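PDB 3NPK: geranyltranstransferase from Campylobacter jejuni, which probably catalyses the condensation of geranyl diphosphate with isopentenyl diphosphate to farnesyl diphosphate, and binds pyrophosphate in the crystal. Local coordinates for residues A32-A37 / P95-S100. Residues are numbered along the deposited sequence; the frame is centred on the assembly and turned at random.
Sequences ALMLKA and PTLHKS
Leu-33 and Leu-97 supply the closest apolar meeting: CD2 of Leu-33 lies 3.5 Å from CD2 of Leu-97, and the two side chains run antiparallel alongside one another, touching through these methyls. With chi1 at -165°, CG of Leu-33 lies opposite the backbone nitrogen and beside the carbonyl carbon, the setting from which CD2 meets Leu-97. CD2 of Leu-97 also approaches Leu-33 CB at 4.1 Å. Leu-97 reaches on to Ile-78 of helix 59-80 and to Ala-106 and Val-109 of helix 103-122.

Selenomethionine Met-34 deals mainly with backbone. Bent at chi2 (-55°), its chain carries the methyl CE to the backbone where strand 94-95 leads into helix 97-100, 3.3 Å from Pro-95 O and 3.7 Å from Thr-96 CA, while its CG stands 4.5 Å from CG of Leu-97.

No hydrogen bond joins the two segments. Thr-96, at the N-cap position, sends OG1 to Ala-88 O, whereas its own carbonyl O accepts from both Lys-99 N and Ser-100 N. Met-34 O accepts a hydrogen bond from NH1 of Arg-92, a pyrophosphate-pocket residue.

Helix 27-37 thus packs against the end of hairpin 90-95 and the helical turn after it, the Met-34 side chain about 8 Å from the bound pyrophosphate, within the mainly helical isoprenoid synthase fold.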
ATOM      1  N   ALA A  32       2.394 -14.060   8.380  1.00 11.83           N
ATOM      2  CA  ALA A  32       3.765 -14.338   8.807  1.00 12.83           C
ATOM      3  C   ALA A  32       4.503 -15.292   7.874  1.00 12.96           C
ATOM      4  O   ALA A  32       5.713 -15.248   7.772  1.00 13.26           O
ATOM      5  CB  ALA A  32       3.763 -14.909  10.225  1.00 13.77           C
ATOM      6  N   LEU A  33       3.760 -16.161   7.201  1.00 13.65           N
ATOM      7  CA  LEU A  33       4.351 -17.322   6.553  1.00 14.50           C
ATOM      8  C   LEU A  33       5.493 -16.974   5.598  1.00 13.08           C
ATOM      9  O   LEU A  33       6.584 -17.528   5.696  1.00 13.91           O
ATOM     10  CB  LEU A  33       3.263 -18.101   5.810  1.00 17.10           C
ATOM     11  CG  LEU A  33       3.611 -19.516   5.365  1.00 21.11           C
ATOM     12  CD1 LEU A  33       3.881 -20.389   6.594  1.00 22.19           C
ATOM     13  CD2 LEU A  33       2.486 -20.095   4.519  1.00 23.29           C
HETATM   14  N   MSE A  34       5.246 -16.067   4.659  1.00 13.03           N
HETATM   15  CA  MSE A  34       6.265 -15.729   3.673  1.00 14.73           C
HETATM   16  C   MSE A  34       7.382 -14.873   4.232  1.00 13.94           C
HETATM   17  O   MSE A  34       8.513 -14.926   3.737  1.00 15.94           O
HETATM   18  CB  MSE A  34       5.655 -15.041   2.456  1.00 18.42           C
HETATM   19  CG  MSE A  34       5.179 -15.979   1.393  1.00 22.62           C
HETATM   20 SE   MSE A  34       6.535 -17.267   0.707  1.00 26.84          SE
HETATM   21  CE  MSE A  34       5.261 -18.540  -0.028  1.00 25.04           C
ATOM     22  N   LEU A  35       7.071 -14.082   5.256  1.00 12.58           N
ATOM     23  CA  LEU A  35       8.090 -13.263   5.900  1.00 13.23           C
ATOM     24  C   LEU A  35       9.096 -14.134   6.628  1.00 15.13           C
ATOM     25  O   LEU A  35      10.298 -13.855   6.617  1.00 17.65           O
ATOM     26  CB  LEU A  35       7.440 -12.282   6.873  1.00 12.85           C
ATOM     27  CG  LEU A  35       6.607 -11.177   6.217  1.00 13.18           C
ATOM     28  CD1 LEU A  35       5.829 -10.457   7.308  1.00 13.32           C
ATOM     29  CD2 LEU A  35       7.524 -10.205   5.466  1.00 13.90           C
ATOM     30  N   LYS A  36       8.600 -15.192   7.262  1.00 17.52           N
ATOM     31  CA  LYS A  36       9.450 -16.075   8.047  1.00 20.20           C
ATOM     32  C   LYS A  36      10.156 -17.135   7.222  1.00 20.45           C
ATOM     33  O   LYS A  36      11.214 -17.628   7.624  1.00 23.25           O
ATOM     34  CB  LYS A  36       8.624 -16.772   9.126  1.00 24.04           C
ATOM     35  CG  LYS A  36       8.291 -15.882  10.300  1.00 28.78           C
ATOM     36  CD  LYS A  36       7.960 -16.715  11.537  1.00 32.86           C
ATOM     37  CE  LYS A  36       6.523 -17.200  11.507  1.00 35.63           C
ATOM     38  NZ  LYS A  36       6.263 -18.273  12.513  1.00 37.14           N
ATOM     39  N   ALA A  37       9.569 -17.491   6.079  1.00 18.42           N
ATOM     40  CA  ALA A  37       9.997 -18.673   5.317  1.00 19.04           C
ATOM     41  C   ALA A  37      11.392 -18.504   4.747  1.00 20.87           C
ATOM     42  O   ALA A  37      12.168 -19.462   4.643  1.00 23.14           O
ATOM     43  CB  ALA A  37       9.012 -18.962   4.192  1.00 19.77           C
ATOM     44  N   PRO A  95       5.141 -23.962  -0.098  1.00 18.64           N
ATOM     45  CA  PRO A  95       4.060 -23.650  -1.042  1.00 16.83           C
ATOM     46  C   PRO A  95       3.675 -22.181  -0.972  1.00 15.68           C
ATOM     47  O   PRO A  95       3.789 -21.542   0.067  1.00 16.91           O
ATOM     48  CB  PRO A  95       2.899 -24.525  -0.560  1.00 17.25           C
ATOM     49  CG  PRO A  95       3.571 -25.679   0.127  1.00 18.49           C
ATOM     50  CD  PRO A  95       4.784 -25.069   0.807  1.00 18.90           C
ATOM     51  N   THR A  96       3.238 -21.640  -2.094  1.00 14.67           N
ATOM     52  CA  THR A  96       2.735 -20.275  -2.114  1.00 14.63           C
ATOM     53  C   THR A  96       1.439 -20.140  -1.312  1.00 13.86           C
ATOM     54  O   THR A  96       0.751 -21.143  -1.047  1.00 14.64           O
ATOM     55  CB  THR A  96       2.522 -19.822  -3.553  1.00 15.65           C
ATOM     56  OG1 THR A  96       1.898 -20.897  -4.272  1.00 16.59           O
ATOM     57  CG2 THR A  96       3.866 -19.497  -4.191  1.00 16.52           C
ATOM     58  N   LEU A  97       1.105 -18.915  -0.905  1.00 13.62           N
ATOM     59  CA  LEU A  97      -0.076 -18.711  -0.056  1.00 13.90           C
ATOM     60  C   LEU A  97      -1.369 -19.159  -0.710  1.00 13.65           C
ATOM     61  O   LEU A  97      -2.292 -19.598  -0.028  1.00 14.86           O
ATOM     62  CB  LEU A  97      -0.228 -17.249   0.368  1.00 14.90           C
ATOM     63  CG  LEU A  97       0.756 -16.750   1.422  1.00 16.93           C
ATOM     64  CD1 LEU A  97       0.434 -15.291   1.740  1.00 16.89           C
ATOM     65  CD2 LEU A  97       0.750 -17.625   2.663  1.00 19.73           C
ATOM     66  N   HIS A  98      -1.468 -19.024  -2.027  1.00 13.33           N
ATOM     67  CA  HIS A  98      -2.728 -19.400  -2.652  1.00 13.75           C
ATOM     68  C   HIS A  98      -2.872 -20.919  -2.728  1.00 14.10           C
ATOM     69  O   HIS A  98      -3.978 -21.416  -2.898  1.00 16.45           O
ATOM     70  CB  HIS A  98      -2.902 -18.742  -4.025  1.00 13.50           C
ATOM     71  CG  HIS A  98      -1.838 -19.101  -5.000  1.00 13.37           C
ATOM     72  ND1 HIS A  98      -0.637 -18.428  -5.071  1.00 13.62           N
ATOM     73  CD2 HIS A  98      -1.779 -20.079  -5.932  1.00 14.01           C
ATOM     74  CE1 HIS A  98       0.108 -18.967  -6.020  1.00 13.37           C
ATOM     75  NE2 HIS A  98      -0.561 -19.973  -6.555  1.00 14.46           N
ATOM     76  N   LYS A  99      -1.763 -21.644  -2.593  1.00 12.96           N
ATOM     77  CA  LYS A  99      -1.821 -23.108  -2.519  1.00 14.76           C
ATOM     78  C   LYS A  99      -2.073 -23.592  -1.090  1.00 15.59           C
ATOM     79  O   LYS A  99      -2.865 -24.512  -0.875  1.00 17.88           O
ATOM     80  CB  LYS A  99      -0.522 -23.715  -3.046  1.00 16.81           C
ATOM     81  CG  LYS A  99      -0.174 -23.315  -4.488  1.00 19.73           C
ATOM     82  CD  LYS A  99      -1.163 -23.878  -5.485  1.00 22.81           C
ATOM     83  CE  LYS A  99      -1.165 -25.399  -5.427  1.00 25.36           C
ATOM     84  NZ  LYS A  99      -1.983 -26.012  -6.514  1.00 28.30           N
ATOM     85  N   SER A 100      -1.399 -22.991  -0.113  1.00 14.97           N
ATOM     86  CA  SER A 100      -1.584 -23.391   1.284  1.00 16.39           C
ATOM     87  C   SER A 100      -2.929 -22.969   1.839  1.00 14.94           C
ATOM     88  O   SER A 100      -3.521 -23.685   2.661  1.00 15.98           O
ATOM     89  CB  SER A 100      -0.487 -22.816   2.171  1.00 19.07           C
ATOM     90  OG  SER A 100       0.718 -23.529   1.982  1.00 21.58           O
TER